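NLP/P60 (PDB 6B8C) acts as a secreted peptidoglycan endopeptidase of the NlpC/P60 family, generating muropeptides that enhance host immunity. Local coordinates at residues A[73-81]-A[97-107]; A[109-117]-A[128-136]. One frame throughout, in Å; residues are numbered along the deposited sequence.

Contact 1: residues A[73-81]-A[97-107]; sequences GWTVPQESA and FWGSPGGTYHV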
loop_
_atom_site.group_PDB
_atom_site.type_symbol
_atom_site.label_atom_id
_atom_site.label_comp_id
_atom_site.label_asym_id
_atom_site.label_seq_id
_atom_site.Cartn_x
_atom_site.Cartn_y
_atom_site.Cartn_z
ATOM N N GLY A 73 -5.512 3.670 9.955
ATOM C CA GLY A 73 -4.466 4.679 9.916
ATOM C C GLY A 73 -3.063 4.135 10.073
ATOM O O GLY A 73 -2.103 4.795 9.661
ATOM N N TRP A 74 -2.920 2.957 10.665
ATOM C CA TRP A 74 -1.650 2.251 10.740
ATOM C C TRP A 74 -1.829 0.873 10.101
ATOM O O TRP A 74 -2.867 0.570 9.506
ATOM C CB TRP A 74 -1.135 2.184 12.182
ATOM C CG TRP A 74 -2.127 1.702 13.207
ATOM C CD1 TRP A 74 -3.301 2.305 13.570
ATOM C CD2 TRP A 74 -2.003 0.541 14.033
ATOM N NE1 TRP A 74 -3.924 1.575 14.553
ATOM C CE2 TRP A 74 -3.147 0.488 14.856
ATOM C CE3 TRP A 74 -1.041 -0.468 14.149
ATOM C CZ2 TRP A 74 -3.355 -0.532 15.780
ATOM C CZ3 TRP A 74 -1.251 -1.480 15.073
ATOM C CH2 TRP A 74 -2.397 -1.504 15.873
ATOM N N THR A 75 -0.802 0.034 10.224
ATOM C CA THR A 75 -0.685 -1.126 9.344
ATOM C C THR A 75 -1.731 -2.194 9.651
ATOM O O THR A 75 -2.328 -2.765 8.731
ATOM C CB THR A 75 0.725 -1.707 9.445
ATOM O OG1 THR A 75 0.749 -3.020 8.876
ATOM C CG2 THR A 75 1.182 -1.766 10.899
ATOM N N VAL A 76 -1.978 -2.473 10.927
ATOM C CA VAL A 76 -2.723 -3.672 11.309
ATOM C C VAL A 76 -4.216 -3.548 11.008
ATOM O O VAL A 76 -4.795 -4.498 10.458
ATOM C CB VAL A 76 -2.477 -4.024 12.786
ATOM C CG1 VAL A 76 -3.252 -5.271 13.164
ATOM C CG2 VAL A 76 -0.991 -4.237 13.028
ATOM N N PRO A 77 -4.894 -2.437 11.332
ATOM C CA PRO A 77 -6.302 -2.312 10.910
ATOM C C PRO A 77 -6.504 -2.486 9.416
ATOM O O PRO A 77 -7.517 -3.065 8.996
ATOM C CB PRO A 77 -6.687 -0.899 11.373
ATOM C CG PRO A 77 -5.390 -0.208 11.673
ATOM C CD PRO A 77 -4.480 -1.283 12.149
ATOM N N GLN A 78 -5.553 -2.033 8.595
ATOM C CA GLN A 78 -5.669 -2.192 7.151
ATOM C C GLN A 78 -5.722 -3.651 6.720
ATOM O O GLN A 78 -6.085 -3.927 5.571
ATOM C CB GLN A 78 -4.503 -1.480 6.459
ATOM C CG GLN A 78 -4.428 0.001 6.779
ATOM C CD GLN A 78 -3.542 0.774 5.819
ATOM O OE1 GLN A 78 -2.903 0.198 4.940
ATOM N NE2 GLN A 78 -3.509 2.090 5.981
ATOM N N GLU A 79 -5.388 -4.588 7.611
ATOM C CA GLU A 79 -5.508 -6.006 7.302
ATOM C C GLU A 79 -6.957 -6.474 7.228
ATOM O O GLU A 79 -7.203 -7.592 6.766
ATOM C CB GLU A 79 -4.768 -6.836 8.351
ATOM C CG GLU A 79 -3.285 -6.538 8.478
ATOM C CD GLU A 79 -2.668 -7.203 9.697
ATOM O OE1 GLU A 79 -1.826 -6.569 10.366
ATOM O OE2 GLU A 79 -3.035 -8.360 9.992
ATOM N N SER A 80 -7.915 -5.656 7.669
ATOM C CA SER A 80 -9.318 -6.048 7.675
ATOM C C SER A 80 -10.111 -5.477 6.508
ATOM O O SER A 80 -11.279 -5.841 6.337
ATOM C CB SER A 80 -9.985 -5.614 8.986
ATOM O OG SER A 80 -9.255 -6.075 10.109
ATOM N N ALA A 81 -9.509 -4.601 5.702
ATOM C CA ALA A 81 -10.246 -3.841 4.701
ATOM C C ALA A 81 -10.748 -4.685 3.538
ATOM O O ALA A 81 -11.566 -4.190 2.755
ATOM C CB ALA A 81 -9.367 -2.704 4.181
ATOM N N PHE A 97 1.014 -7.071 2.262
ATOM C CA PHE A 97 1.384 -6.935 3.664
ATOM C C PHE A 97 2.612 -7.776 3.977
ATOM O O PHE A 97 2.679 -8.957 3.609
ATOM C CB PHE A 97 0.223 -7.339 4.581
ATOM C CG PHE A 97 -0.917 -6.366 4.571
ATOM C CD1 PHE A 97 -1.951 -6.497 3.659
ATOM C CD2 PHE A 97 -0.944 -5.305 5.462
ATOM C CE1 PHE A 97 -2.998 -5.595 3.643
ATOM C CE2 PHE A 97 -1.987 -4.401 5.452
ATOM C CZ PHE A 97 -3.016 -4.547 4.540
ATOM N N TRP A 98 3.577 -7.149 4.649
ATOM C CA TRP A 98 4.737 -7.823 5.210
ATOM C C TRP A 98 4.485 -8.121 6.679
ATOM O O TRP A 98 3.963 -7.278 7.412
ATOM C CB TRP A 98 5.990 -6.956 5.089
ATOM C CG TRP A 98 6.609 -6.886 3.734
ATOM C CD1 TRP A 98 7.813 -7.403 3.364
ATOM C CD2 TRP A 98 6.075 -6.236 2.573
ATOM N NE1 TRP A 98 8.063 -7.124 2.043
ATOM C CE2 TRP A 98 7.012 -6.407 1.534
ATOM C CE3 TRP A 98 4.899 -5.531 2.310
ATOM C CZ2 TRP A 98 6.806 -5.902 0.252
ATOM C CZ3 TRP A 98 4.697 -5.030 1.037
ATOM C CH2 TRP A 98 5.644 -5.219 0.024
ATOM N N GLY A 99 4.890 -9.306 7.112
ATOM C CA GLY A 99 4.671 -9.738 8.476
ATOM C C GLY A 99 3.493 -10.687 8.582
ATOM O O GLY A 99 2.790 -10.983 7.611
ATOM N N SER A 100 3.279 -11.153 9.784
ATOM C CA SER A 100 2.187 -12.095 9.974
ATOM C C SER A 100 0.905 -11.357 10.346
ATOM O O SER A 100 0.957 -10.256 10.905
ATOM C CB SER A 100 2.540 -13.102 11.064
ATOM O OG SER A 100 2.863 -12.447 12.278
ATOM N N PRO A 101 -0.262 -11.938 10.025
ATOM C CA PRO A 101 -1.535 -11.303 10.401
ATOM C C PRO A 101 -1.595 -10.976 11.884
ATOM O O PRO A 101 -1.376 -11.842 12.735
ATOM C CB PRO A 101 -2.588 -12.346 9.998
ATOM C CG PRO A 101 -1.822 -13.616 9.740
ATOM C CD PRO A 101 -0.471 -13.187 9.277
ATOM N N GLY A 102 -1.874 -9.712 12.196
ATOM C CA GLY A 102 -1.783 -9.190 13.537
ATOM C C GLY A 102 -0.490 -8.464 13.837
ATOM O O GLY A 102 -0.454 -7.644 14.764
ATOM N N GLY A 103 0.565 -8.737 13.075
ATOM C CA GLY A 103 1.851 -8.115 13.303
ATOM C C GLY A 103 2.493 -7.618 12.026
ATOM O O GLY A 103 3.722 -7.620 11.906
ATOM N N THR A 104 1.674 -7.205 11.061
ATOM C CA THR A 104 2.219 -6.637 9.839
ATOM C C THR A 104 2.989 -5.363 10.151
ATOM O O THR A 104 2.578 -4.557 10.988
ATOM C CB THR A 104 1.113 -6.341 8.829
ATOM O OG1 THR A 104 0.108 -5.527 9.444
ATOM C CG2 THR A 104 0.495 -7.634 8.322
ATOM N N TYR A 105 4.127 -5.197 9.482
ATOM C CA TYR A 105 4.979 -4.038 9.682
ATOM C C TYR A 105 5.134 -3.193 8.425
ATOM O O TYR A 105 5.794 -2.149 8.476
ATOM C CB TYR A 105 6.364 -4.477 10.191
ATOM C CG TYR A 105 7.088 -5.461 9.291
ATOM C CD1 TYR A 105 7.880 -5.016 8.240
ATOM C CD2 TYR A 105 6.985 -6.832 9.499
ATOM C CE1 TYR A 105 8.545 -5.908 7.418
ATOM C CE2 TYR A 105 7.649 -7.734 8.681
ATOM C CZ TYR A 105 8.429 -7.262 7.640
ATOM O OH TYR A 105 9.093 -8.146 6.819
ATOM N N HIS A 106 4.546 -3.606 7.306
ATOM C CA HIS A 106 4.694 -2.873 6.059
ATOM C C HIS A 106 3.538 -3.225 5.138
ATOM O O HIS A 106 3.020 -4.344 5.168
ATOM C CB HIS A 106 6.029 -3.186 5.376
ATOM C CG HIS A 106 6.399 -2.207 4.307
ATOM N ND1 HIS A 106 6.929 -0.966 4.588
ATOM C CD2 HIS A 106 6.306 -2.279 2.958
ATOM C CE1 HIS A 106 7.152 -0.318 3.459
ATOM N NE2 HIS A 106 6.782 -1.093 2.454
ATOM N N VAL A 107 3.162 -2.259 4.304
ATOM C CA VAL A 107 2.064 -2.411 3.361
ATOM C C VAL A 107 2.416 -1.665 2.081
ATOM O O VAL A 107 3.164 -0.684 2.094
ATOM C CB VAL A 107 0.731 -1.897 3.957
ATOM C CG1 VAL A 107 0.757 -0.383 4.089
ATOM C CG2 VAL A 107 -0.451 -2.348 3.117
#
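Glu79 OE2 receives the backbone N-H of Gly102 at 2.8 Å (OE2 to N), a nearly straight bond of 163° that uses the syn lone pair of the carboxylate. Gly102 sits in the type II turn Ser100 to Gly103, so one acidic side chain grips the bend between strands 95-98 and 106-112. The other oxygen, OE1, takes the hydroxyl of Thr104 at a modelled OG1-OE1 distance of 2.4 Å, a length too short to be trusted to the decimal. Thr75 OG1 lies 2.6 Å from Thr104 OG1, with Thr104 O as a weaker alternative acceptor, and Thr104 OG1 sits between the carboxylate and the Thr75 hydroxyl. Thr75 reaches it because OG1 stands opposite its backbone N (chi1 165°). The extended Glu79 chain and the Thr104 side chain approach from opposite directions.

The bend joins two neighbouring strands of the antiparallel sheet of the NlpC/P60 fold, and the loop 73-81 packs against them. Here Phe97 supplies the apolar floor: Glu79 CG lies over one face in a CH-pi contact, 4.3 Å from the ring centroid and 26° off the normal, while Val107 CG2 covers the opposite face. Gln78 CB meets the rim in the ring plane, with CB to Phe97 CZ 3.9 Å, and Thr75 O also lies at the edge. The Gln78 amide turns elsewhere, to Gly72 and Ser56 through NE2 and to Thr59 through OE1, tying the loop to helix 55-67. On strand 106-112, His106 bonds through NE2 to His118 ND1 and touches Cys55, placed as in the Cys-His-His site of the family. Val76 CG2 lies 3.9 Å from Gly102 O, beside the carboxylate.

Contact 2: residues A[109-117]-A[128-136]; sequences IALGGGQYI and VGSVQWFAP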
loop_
_atom_site.group_PDB
_atom_site.type_symbol
_atom_site.label_atom_id
_atom_site.label_comp_id
_atom_site.label_asym_id
_atom_site.label_seq_id
_atom_site.Cartn_x
_atom_site.Cartn_y
_atom_site.Cartn_z
ATOM N N ILE A 109 0.695 -1.027 -2.276
ATOM C CA ILE A 109 -0.404 -1.205 -3.221
ATOM C C ILE A 109 0.087 -2.054 -4.385
ATOM O O ILE A 109 1.083 -1.714 -5.037
ATOM C CB ILE A 109 -0.953 0.145 -3.714
ATOM C CG1 ILE A 109 -1.705 0.862 -2.588
ATOM C CG2 ILE A 109 -1.875 -0.062 -4.909
ATOM C CD1 ILE A 109 -2.053 2.294 -2.903
ATOM N N ALA A 110 -0.612 -3.153 -4.646
ATOM C CA ALA A 110 -0.222 -4.050 -5.723
ATOM C C ALA A 110 -0.432 -3.391 -7.079
ATOM O O ALA A 110 -1.450 -2.736 -7.323
ATOM C CB ALA A 110 -1.019 -5.352 -5.646
ATOM N N LEU A 111 0.546 -3.567 -7.963
ATOM C CA LEU A 111 0.438 -3.132 -9.346
ATOM C C LEU A 111 0.166 -4.279 -10.309
ATOM O O LEU A 111 -0.037 -4.028 -11.501
ATOM C CB LEU A 111 1.718 -2.411 -9.779
ATOM C CG LEU A 111 2.085 -1.144 -9.012
ATOM C CD1 LEU A 111 3.362 -0.566 -9.580
ATOM C CD2 LEU A 111 0.960 -0.127 -9.077
ATOM N N GLY A 112 0.165 -5.519 -9.828
ATOM C CA GLY A 112 0.073 -6.664 -10.708
ATOM C C GLY A 112 1.427 -7.019 -11.285
ATOM O O GLY A 112 2.267 -6.139 -11.498
ATOM N N GLY A 113 1.660 -8.303 -11.527
ATOM C CA GLY A 113 2.923 -8.730 -12.103
ATOM C C GLY A 113 4.112 -8.579 -11.179
ATOM O O GLY A 113 5.198 -8.198 -11.633
ATOM N N GLY A 114 3.934 -8.861 -9.888
ATOM C CA GLY A 114 5.036 -8.802 -8.947
ATOM C C GLY A 114 5.541 -7.416 -8.626
ATOM O O GLY A 114 6.642 -7.283 -8.081
ATOM N N GLN A 115 4.771 -6.380 -8.943
ATOM C CA GLN A 115 5.173 -5.000 -8.734
ATOM C C GLN A 115 4.234 -4.331 -7.744
ATOM O O GLN A 115 3.054 -4.679 -7.645
ATOM C CB GLN A 115 5.173 -4.223 -10.053
ATOM C CG GLN A 115 6.077 -4.824 -11.107
ATOM C CD GLN A 115 5.682 -4.418 -12.508
ATOM O OE1 GLN A 115 5.483 -5.267 -13.375
ATOM N NE2 GLN A 115 5.566 -3.116 -12.740
ATOM N N TYR A 116 4.769 -3.363 -7.011
ATOM C CA TYR A 116 3.964 -2.593 -6.079
ATOM C C TYR A 116 4.515 -1.180 -6.009
ATOM O O TYR A 116 5.555 -0.863 -6.587
ATOM C CB TYR A 116 3.926 -3.244 -4.693
ATOM C CG TYR A 116 5.268 -3.696 -4.174
ATOM C CD1 TYR A 116 6.145 -2.799 -3.578
ATOM C CD2 TYR A 116 5.648 -5.031 -4.258
ATOM C CE1 TYR A 116 7.370 -3.215 -3.093
ATOM C CE2 TYR A 116 6.866 -5.457 -3.777
ATOM C CZ TYR A 116 7.723 -4.547 -3.196
ATOM O OH TYR A 116 8.941 -4.974 -2.718
ATOM N N ILE A 117 3.795 -0.327 -5.294
ATOM C CA ILE A 117 4.203 1.051 -5.074
ATOM C C ILE A 117 4.025 1.345 -3.594
ATOM O O ILE A 117 3.054 0.892 -2.978
ATOM C CB ILE A 117 3.395 2.029 -5.959
ATOM C CG1 ILE A 117 3.754 3.478 -5.637
ATOM C CG2 ILE A 117 1.894 1.776 -5.823
ATOM C CD1 ILE A 117 3.138 4.466 -6.588
ATOM N N VAL A 128 8.302 2.810 -6.839
ATOM C CA VAL A 128 7.904 1.485 -7.274
ATOM C C VAL A 128 8.884 0.457 -6.715
ATOM O O VAL A 128 10.026 0.766 -6.355
ATOM C CB VAL A 128 7.824 1.416 -8.815
ATOM C CG1 VAL A 128 9.191 1.107 -9.415
ATOM C CG2 VAL A 128 6.787 0.403 -9.260
ATOM N N GLY A 129 8.421 -0.784 -6.628
ATOM C CA GLY A 129 9.240 -1.871 -6.127
ATOM C C GLY A 129 8.768 -3.183 -6.712
ATOM O O GLY A 129 7.656 -3.291 -7.238
ATOM N N SER A 130 9.631 -4.185 -6.607
ATOM C CA SER A 130 9.364 -5.510 -7.138
ATOM C C SER A 130 9.401 -6.530 -6.009
ATOM O O SER A 130 10.110 -6.346 -5.015
ATOM C CB SER A 130 10.384 -5.885 -8.224
ATOM O OG SER A 130 10.189 -7.214 -8.678
ATOM N N VAL A 131 8.619 -7.603 -6.159
ATOM C CA VAL A 131 8.687 -8.687 -5.188
ATOM C C VAL A 131 9.988 -9.458 -5.328
ATOM O O VAL A 131 10.360 -10.214 -4.423
ATOM C CB VAL A 131 7.482 -9.636 -5.321
ATOM C CG1 VAL A 131 6.180 -8.860 -5.185
ATOM C CG2 VAL A 131 7.538 -10.398 -6.638
ATOM N N GLN A 132 10.693 -9.289 -6.448
ATOM C CA GLN A 132 12.030 -9.850 -6.577
ATOM C C GLN A 132 13.046 -9.093 -5.732
ATOM O O GLN A 132 14.164 -9.582 -5.543
ATOM C CB GLN A 132 12.463 -9.853 -8.044
ATOM C CG GLN A 132 11.642 -10.784 -8.919
ATOM C CD GLN A 132 11.796 -12.241 -8.524
ATOM O OE1 GLN A 132 10.817 -12.985 -8.457
ATOM N NE2 GLN A 132 13.034 -12.659 -8.270
ATOM N N TRP A 133 12.689 -7.908 -5.239
ATOM C CA TRP A 133 13.533 -7.174 -4.301
ATOM C C TRP A 133 13.178 -7.524 -2.857
ATOM O O TRP A 133 14.013 -8.050 -2.113
ATOM C CB TRP A 133 13.392 -5.664 -4.529
ATOM C CG TRP A 133 13.720 -5.182 -5.918
ATOM C CD1 TRP A 133 14.321 -5.890 -6.920
ATOM C CD2 TRP A 133 13.462 -3.877 -6.449
ATOM N NE1 TRP A 133 14.449 -5.105 -8.043
ATOM C CE2 TRP A 133 13.930 -3.865 -7.777
ATOM C CE3 TRP A 133 12.879 -2.717 -5.927
ATOM C CZ2 TRP A 133 13.836 -2.739 -8.591
ATOM C CZ3 TRP A 133 12.784 -1.599 -6.736
ATOM C CH2 TRP A 133 13.261 -1.618 -8.053
ATOM N N PHE A 134 11.937 -7.246 -2.456
ATOM C CA PHE A 134 11.450 -7.539 -1.110
ATOM C C PHE A 134 10.044 -8.104 -1.246
ATOM O O PHE A 134 9.133 -7.406 -1.700
ATOM C CB PHE A 134 11.465 -6.292 -0.224
ATOM C CG PHE A 134 12.846 -5.775 0.064
ATOM C CD1 PHE A 134 13.645 -6.398 1.012
ATOM C CD2 PHE A 134 13.353 -4.686 -0.621
ATOM C CE1 PHE A 134 14.925 -5.941 1.274
ATOM C CE2 PHE A 134 14.635 -4.220 -0.361
ATOM C CZ PHE A 134 15.421 -4.852 0.589
ATOM N N ALA A 135 9.871 -9.369 -0.863
ATOM C CA ALA A 135 8.627 -10.089 -1.104
ATOM C C ALA A 135 7.651 -9.861 0.041
ATOM O O ALA A 135 8.024 -10.041 1.207
ATOM C CB ALA A 135 8.884 -11.579 -1.262
ATOM N N PRO A 136 6.408 -9.486 -0.242
ATOM C CA PRO A 136 5.414 -9.373 0.828
ATOM C C PRO A 136 4.970 -10.747 1.294
ATOM O O PRO A 136 5.151 -11.759 0.612
ATOM C CB PRO A 136 4.264 -8.608 0.170
ATOM C CG PRO A 136 4.375 -8.951 -1.275
ATOM C CD PRO A 136 5.842 -9.157 -1.563
#
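Tyr116 and Gly129 exchange both backbone bonds of an antiparallel hydrogen-bonded pair, N to O and O to N each 2.9 Å. Gln115 with Ser130 and Ile117 with Val128 flank it as non-hydrogen-bonded pairs. Beyond the strand, Val131 N continues the pairing to Gly114 O at 2.8 Å, where the chain is already turning.

Among side-chain polar bonds, Tyr116 OH gives its proton to Phe134 O, 2.6 Å away, in the carbonyl plane and on a lone pair. The phenol thus spans from strand 115-118 to the loop after strand 127-130. At the end of strand 127-130, Ser130 OG accepts from Gln132 N, an ST turn.

Packing is led by the Tyr116 ring, swung over its neighbour strand by a chi1 of 46°. One face lies on the peptide joining Gly129 to Ser130, with Gly129 O 3.8 Å above its centre; Gly129 has no side chain to intervene. Val131 CG1 meets the ring edge in plane, 3.7 Å from Tyr116 CE2. On the sheet face bearing Ile117, Leu111 CD1 touches Val128 CG2 at 3.6 Å, the two side chains nearly perpendicular. Outside the contact, Trp98 and His118 meet the same tyrosine edge-to-face.

The Tyr116 ring is laid flat on a peptide and its hydroxyl bonded to a main-chain carbonyl, which probably restrains the ring's rotation and helps hold the loop 131-136 against the hairpin.

Overall arrangement
From the N terminus, helix 55-67 leads into the loop 73-81, which contact 1 joins to 97-107, closing a loop of the chain that includes strand 83-85 and the start of strand 95-98. Strand 106-112, where contact 1 ends, carries straight on into contact 2, whose 109-117 segment pairs with 128-136 and closes the hairpin 115-118 and 127-130. The two contacts therefore follow in series, neither nesting nor crossing, with centres about 16 Å apart. They meet where the Trp98 side chain of contact 1 packs against Phe134, Pro136 and Tyr116 of contact 2. Contact 1 ties the 73-81 loop to the six-stranded antiparallel sheet, and contact 2 pairs its edge strand 127-130 with 115-118.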